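PDB 1VGW: 2-C-methyl-D-erythritol 4-phosphate cytidylyltransferase, which probably catalyses the transfer of a cytidylyl group from CTP to 2-C-methyl-D-erythritol 4-phosphate in the isoprenoid (DXP) pathway, releasing diphosphate. Local coordinates for residues I43-E48 with P72-W77; A123-Q128 with P169-A174. All blocks are in the same frame, centred on the assembly; numbering follows the deposited sequence.

Contact 1 of 2, residues I43-E48 with P72-W77; sequences IFERHE and PQVRVW
E45, in the last turn of helix 36-45, reaches out to V74 and lays its carboxylate against a single methyl group. V74 CG2 lies 3.4 Å from E45 OE1, with E45 CD and CG close behind. The two side chains cross at a slant. E45 OE2 is farther from that methyl, 4.1 Å from V74 CG2, and takes a hydrogen bond from a water. The water oxygen, 3.0 Å from E45 OE2, donates to it and accepts from Q73 N at 2.8 Å, linking the carboxylate to the backbone at Q73 where no direct hydrogen bond joins the two segments. A bend at chi2 (-89°) brings the carboxylate round to the methyl and the water. V74 CG2 stands opposite the carbonyl carbon, beside the backbone N (chi1 167°), and from there meets the glutamate. Around this pair, E45 also packs on T53 and F71, V74 packs on V55 of strand 52-56, and Q68 NE2 bonds V74 O. Farther along, R75 and W77 pair through their backbones with the parallel strand 52-56. The contact thus joins the C-terminal end of a helix to the segment around V74 that runs into strand 75-77, as neighbouring alpha/beta units meet on the parallel part of the Rossmann-like GT-A nucleotidyltransferase sheet.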
loop_
_atom_site.group_PDB
_atom_site.type_symbol
_atom_site.label_atom_id
_atom_site.label_comp_id
_atom_site.label_asym_id
_atom_site.label_seq_id
_atom_site.Cartn_x
_atom_site.Cartn_y
_atom_site.Cartn_z
ATOM N N ILE B 43 13.438 -7.149 16.591
ATOM C CA ILE B 43 12.724 -5.902 16.889
ATOM C C ILE B 43 12.086 -5.923 18.268
ATOM O O ILE B 43 12.083 -4.912 18.961
ATOM C CB ILE B 43 11.663 -5.650 15.801
ATOM C CG1 ILE B 43 12.397 -5.451 14.434
ATOM C CG2 ILE B 43 10.808 -4.444 16.103
ATOM C CD1 ILE B 43 11.373 -5.598 13.268
ATOM N N PHE B 44 11.515 -7.036 18.713
ATOM C CA PHE B 44 10.873 -7.129 20.007
ATOM C C PHE B 44 11.850 -7.334 21.161
ATOM O O PHE B 44 11.752 -6.660 22.206
ATOM C CB PHE B 44 9.828 -8.269 20.006
ATOM C CG PHE B 44 8.684 -7.990 19.059
ATOM C CD1 PHE B 44 7.600 -7.231 19.419
ATOM C CD2 PHE B 44 8.723 -8.507 17.759
ATOM C CE1 PHE B 44 6.589 -6.948 18.521
ATOM C CE2 PHE B 44 7.710 -8.249 16.870
ATOM C CZ PHE B 44 6.627 -7.483 17.240
ATOM N N GLU B 45 12.828 -8.240 20.988
ATOM C CA GLU B 45 13.828 -8.497 22.002
ATOM C C GLU B 45 14.627 -7.266 22.372
ATOM O O GLU B 45 14.999 -7.141 23.556
ATOM C CB GLU B 45 14.724 -9.671 21.658
ATOM C CG GLU B 45 13.908 -10.993 21.672
ATOM C CD GLU B 45 13.922 -11.582 23.077
ATOM O OE1 GLU B 45 12.849 -11.886 23.636
ATOM O OE2 GLU B 45 15.042 -11.747 23.618
ATOM N N ARG B 46 14.774 -6.289 21.483
ATOM C CA ARG B 46 15.486 -5.071 21.834
ATOM C C ARG B 46 14.591 -3.952 22.318
ATOM O O ARG B 46 15.065 -2.825 22.581
ATOM C CB ARG B 46 16.329 -4.589 20.640
ATOM C CG ARG B 46 15.686 -3.558 19.752
ATOM C CD ARG B 46 16.717 -2.913 18.797
ATOM N NE ARG B 46 16.734 -3.632 17.521
ATOM C CZ ARG B 46 17.157 -4.868 17.327
ATOM N NH1 ARG B 46 17.645 -5.603 18.331
ATOM N NH2 ARG B 46 17.064 -5.426 16.128
ATOM N N HIS B 47 13.290 -4.148 22.371
ATOM C CA HIS B 47 12.359 -3.095 22.769
ATOM C C HIS B 47 12.075 -3.158 24.252
ATOM O O HIS B 47 11.542 -4.152 24.769
ATOM C CB HIS B 47 11.059 -3.245 21.959
ATOM C CG HIS B 47 10.315 -1.950 21.874
ATOM N ND1 HIS B 47 10.404 -1.133 20.761
ATOM C CD2 HIS B 47 9.516 -1.327 22.757
ATOM C CE1 HIS B 47 9.687 -0.039 20.973
ATOM N NE2 HIS B 47 9.136 -0.135 22.179
ATOM N N GLU B 48 12.408 -2.090 24.954
ATOM C CA GLU B 48 12.305 -2.023 26.396
ATOM C C GLU B 48 10.963 -2.358 27.011
ATOM O O GLU B 48 10.907 -3.077 28.024
ATOM C CB GLU B 48 12.802 -0.639 26.874
ATOM C CG GLU B 48 14.174 -0.305 26.315
ATOM C CD GLU B 48 14.762 0.968 26.904
ATOM O OE1 GLU B 48 15.609 0.850 27.825
ATOM O OE2 GLU B 48 14.399 2.080 26.457
ATOM N N PRO B 72 17.811 -17.217 23.323
ATOM C CA PRO B 72 17.577 -18.053 24.480
ATOM C C PRO B 72 16.382 -17.630 25.307
ATOM O O PRO B 72 15.616 -18.479 25.801
ATOM C CB PRO B 72 18.905 -18.050 25.219
ATOM C CG PRO B 72 19.575 -16.796 24.793
ATOM C CD PRO B 72 19.135 -16.568 23.366
ATOM N N GLN B 73 16.083 -16.341 25.400
ATOM C CA GLN B 73 14.899 -15.945 26.152
ATOM C C GLN B 73 13.592 -16.063 25.397
ATOM O O GLN B 73 12.515 -16.054 26.023
ATOM C CB GLN B 73 15.065 -14.537 26.755
ATOM C CG GLN B 73 15.865 -14.600 28.057
ATOM C CD GLN B 73 16.289 -13.249 28.554
ATOM O OE1 GLN B 73 16.367 -12.272 27.810
ATOM N NE2 GLN B 73 16.624 -13.197 29.842
ATOM N N VAL B 74 13.608 -16.153 24.069
ATOM C CA VAL B 74 12.365 -16.321 23.311
ATOM C C VAL B 74 11.810 -17.717 23.503
ATOM O O VAL B 74 12.525 -18.706 23.613
ATOM C CB VAL B 74 12.658 -16.066 21.816
ATOM C CG1 VAL B 74 11.518 -16.507 20.920
ATOM C CG2 VAL B 74 13.012 -14.624 21.603
ATOM N N ARG B 75 10.471 -17.843 23.567
ATOM C CA ARG B 75 9.909 -19.191 23.762
ATOM C C ARG B 75 9.411 -19.764 22.454
ATOM O O ARG B 75 8.531 -19.171 21.824
ATOM C CB ARG B 75 8.791 -19.117 24.794
ATOM C CG ARG B 75 9.288 -18.410 26.083
ATOM C CD ARG B 75 8.858 -19.303 27.257
ATOM N NE ARG B 75 9.086 -18.580 28.527
ATOM C CZ ARG B 75 9.093 -19.257 29.670
ATOM N NH1 ARG B 75 8.871 -20.556 29.645
ATOM N NH2 ARG B 75 9.290 -18.626 30.809
ATOM N N VAL B 76 9.957 -20.916 22.049
ATOM C CA VAL B 76 9.561 -21.513 20.785
ATOM C C VAL B 76 8.621 -22.663 21.065
ATOM O O VAL B 76 9.086 -23.739 21.447
ATOM C CB VAL B 76 10.810 -21.950 19.982
ATOM C CG1 VAL B 76 10.440 -22.881 18.834
ATOM C CG2 VAL B 76 11.549 -20.738 19.410
ATOM N N TRP B 77 7.314 -22.475 20.875
ATOM C CA TRP B 77 6.362 -23.564 21.152
ATOM C C TRP B 77 5.986 -24.324 19.892
ATOM O O TRP B 77 5.797 -23.735 18.815
ATOM C CB TRP B 77 5.086 -22.993 21.807
ATOM C CG TRP B 77 5.292 -22.472 23.203
ATOM C CD1 TRP B 77 6.370 -22.717 24.029
ATOM C CD2 TRP B 77 4.368 -21.668 23.949
ATOM N NE1 TRP B 77 6.168 -22.091 25.223
ATOM C CE2 TRP B 77 4.951 -21.445 25.216
ATOM C CE3 TRP B 77 3.107 -21.138 23.683
ATOM C CZ2 TRP B 77 4.337 -20.672 26.207
ATOM C CZ3 TRP B 77 2.502 -20.355 24.663
ATOM C CH2 TRP B 77 3.109 -20.135 25.912
HETATM O O HOH W 1 16.877 -14.095 24.018
#

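Contact 2 of 2, residues A123-Q128 with P169-A174; sequences ARLIEQ and PQLFQA
P169, which follows a cis peptide bond and opens strand 169-173, receives the tip of L125 from helix 119-129. L125 CD2 comes within 3.8 Å of P169 CB and 3.9 Å of P169 CD, so one methyl sits against the CB, CG and CD side of the pyrrolidine ring. The same methyl lies 3.7 Å from P169 O, a van der Waals approach to the carbonyl. With CG opposite the backbone N (chi1 176°), the leucine branch extends from the helix to the proline. Q170 points away to the other side of the sheet, where its amide is held by D191 OD1, A193 N and Q167 O. At L171 the side chain again points to the helix: L171 CB lies 4.3 Å from L125 CG, and L171 CD2 rests 4.1 Å from L125 O and 4.4 Å from I126 CA, against the helix backbone. F172 packs on helix 192-197, and Q173 is the N-cap of helix 174-180. L138 of strand 136-141 touches both L125 and P169, while L108 of strand 106-109 touches P169 and L171. The axes of 123-128 and 169-173 approach to 9.7 Å at 21°, nearly parallel. This is the layered helix-on-sheet packing of an alpha/beta fold, here placing helix 119-129 on one face of the mixed sheet of the GT-A-type cytidylyltransferase, over strands 169-173 and 136-141.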
loop_
_atom_site.group_PDB
_atom_site.type_symbol
_atom_site.label_atom_id
_atom_site.label_comp_id
_atom_site.label_asym_id
_atom_site.label_seq_id
_atom_site.Cartn_x
_atom_site.Cartn_y
_atom_site.Cartn_z
ATOM N N ALA B 123 6.320 1.514 19.801
ATOM C CA ALA B 123 6.167 2.361 20.953
ATOM C C ALA B 123 4.799 3.039 20.977
ATOM O O ALA B 123 4.102 2.972 22.009
ATOM C CB ALA B 123 7.275 3.408 21.033
ATOM N N ARG B 124 4.387 3.666 19.879
ATOM C CA ARG B 124 3.054 4.277 19.791
ATOM C C ARG B 124 1.935 3.274 20.073
ATOM O O ARG B 124 0.994 3.559 20.826
ATOM C CB ARG B 124 2.848 4.809 18.368
ATOM C CG ARG B 124 3.017 6.300 18.203
ATOM C CD ARG B 124 2.219 6.809 17.015
ATOM N NE ARG B 124 2.541 6.120 15.793
ATOM C CZ ARG B 124 3.624 6.212 15.046
ATOM N NH1 ARG B 124 3.702 5.481 13.936
ATOM N NH2 ARG B 124 4.631 7.001 15.381
ATOM N N LEU B 125 1.998 2.069 19.509
ATOM C CA LEU B 125 0.942 1.084 19.781
ATOM C C LEU B 125 0.863 0.741 21.253
ATOM O O LEU B 125 -0.219 0.529 21.813
ATOM C CB LEU B 125 1.171 -0.174 18.954
ATOM C CG LEU B 125 0.262 -1.372 19.127
ATOM C CD1 LEU B 125 -1.156 -1.055 18.614
ATOM C CD2 LEU B 125 0.813 -2.612 18.400
ATOM N N ILE B 126 2.019 0.506 21.887
ATOM C CA ILE B 126 2.057 0.119 23.284
ATOM C C ILE B 126 1.509 1.261 24.150
ATOM O O ILE B 126 0.686 0.975 25.014
ATOM C CB ILE B 126 3.441 -0.291 23.763
ATOM C CG1 ILE B 126 3.768 -1.718 23.272
ATOM C CG2 ILE B 126 3.602 -0.255 25.285
ATOM C CD1 ILE B 126 5.287 -1.904 23.074
ATOM N N GLU B 127 1.927 2.476 23.847
ATOM C CA GLU B 127 1.527 3.658 24.579
ATOM C C GLU B 127 0.046 3.974 24.486
ATOM O O GLU B 127 -0.627 4.188 25.502
ATOM C CB GLU B 127 2.354 4.852 24.072
ATOM C CG GLU B 127 2.169 6.124 24.884
ATOM C CD GLU B 127 2.595 5.927 26.328
ATOM O OE1 GLU B 127 3.666 5.332 26.562
ATOM O OE2 GLU B 127 1.837 6.338 27.222
ATOM N N GLN B 128 -0.507 3.891 23.265
ATOM C CA GLN B 128 -1.934 4.191 23.074
ATOM C C GLN B 128 -2.868 3.041 23.283
ATOM O O GLN B 128 -3.814 3.121 24.092
ATOM C CB GLN B 128 -2.092 4.802 21.674
ATOM C CG GLN B 128 -1.278 6.093 21.564
ATOM C CD GLN B 128 -1.149 6.598 20.156
ATOM O OE1 GLN B 128 -0.266 7.410 19.861
ATOM N NE2 GLN B 128 -1.997 6.133 19.243
ATOM N N PRO B 169 1.508 -5.142 14.647
ATOM C CA PRO B 169 0.791 -5.992 15.558
ATOM C C PRO B 169 -0.582 -5.487 15.907
ATOM O O PRO B 169 -0.903 -4.323 15.603
ATOM C CB PRO B 169 1.683 -6.008 16.824
ATOM C CG PRO B 169 2.973 -5.374 16.419
ATOM C CD PRO B 169 2.562 -4.344 15.376
ATOM N N GLN B 170 -1.442 -6.370 16.349
ATOM C CA GLN B 170 -2.807 -6.097 16.834
ATOM C C GLN B 170 -2.767 -6.454 18.346
ATOM O O GLN B 170 -2.493 -7.617 18.649
ATOM C CB GLN B 170 -3.842 -6.991 16.113
ATOM C CG GLN B 170 -3.729 -6.735 14.588
ATOM C CD GLN B 170 -4.975 -6.934 13.779
ATOM O OE1 GLN B 170 -5.917 -7.658 14.072
ATOM N NE2 GLN B 170 -5.024 -6.303 12.574
ATOM N N LEU B 171 -2.987 -5.459 19.181
ATOM C CA LEU B 171 -2.841 -5.602 20.642
ATOM C C LEU B 171 -4.112 -5.699 21.434
ATOM O O LEU B 171 -4.869 -4.707 21.504
ATOM C CB LEU B 171 -1.952 -4.458 21.092
ATOM C CG LEU B 171 -1.934 -3.722 22.373
ATOM C CD1 LEU B 171 -2.779 -4.229 23.526
ATOM C CD2 LEU B 171 -0.520 -3.426 22.836
ATOM N N PHE B 172 -4.365 -6.838 22.089
ATOM C CA PHE B 172 -5.506 -7.051 22.945
ATOM C C PHE B 172 -5.173 -7.752 24.273
ATOM O O PHE B 172 -4.186 -8.500 24.381
ATOM C CB PHE B 172 -6.592 -7.894 22.203
ATOM C CG PHE B 172 -7.080 -7.181 20.969
ATOM C CD1 PHE B 172 -6.674 -7.644 19.704
ATOM C CD2 PHE B 172 -7.810 -6.007 21.037
ATOM C CE1 PHE B 172 -7.056 -6.918 18.584
ATOM C CE2 PHE B 172 -8.221 -5.308 19.927
ATOM C CZ PHE B 172 -7.809 -5.792 18.659
ATOM N N GLN B 173 -6.000 -7.515 25.288
ATOM C CA GLN B 173 -5.903 -8.170 26.591
ATOM C C GLN B 173 -6.042 -9.684 26.353
ATOM O O GLN B 173 -6.937 -10.070 25.580
ATOM C CB GLN B 173 -7.092 -7.746 27.512
ATOM C CG GLN B 173 -6.960 -6.348 28.106
ATOM C CD GLN B 173 -8.178 -6.032 28.983
ATOM O OE1 GLN B 173 -8.293 -6.556 30.104
ATOM N NE2 GLN B 173 -9.121 -5.289 28.408
ATOM N N ALA B 174 -5.294 -10.494 27.066
ATOM C CA ALA B 174 -5.356 -11.947 26.894
ATOM C C ALA B 174 -6.709 -12.522 27.081
ATOM O O ALA B 174 -7.165 -13.370 26.287
ATOM C CB ALA B 174 -4.304 -12.553 27.836
#

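In the fold
Contacts 1 and 2 follow one another along the chain, and their centres are 16 Å apart. Both reach the same mixed sheet: contact 1 at strand 75-77, contact 2 at strand 169-173, which pairs antiparallel with strands 106-109 and 136-141. They also touch directly. H47 CE1 lies 3.9 Å from A123 N, and F44 CZ is 4.3 Å from P169 CG; F44 at the end of helix 36-45 and H47 in the turn after it thus pack against the two segments of contact 2. Contact 1 lies away from the predicted functional sites. Contact 2 is nearer: the side chain of P169 is about 11 Å from that of K214, predicted to position the methylerythritol phosphate for attack.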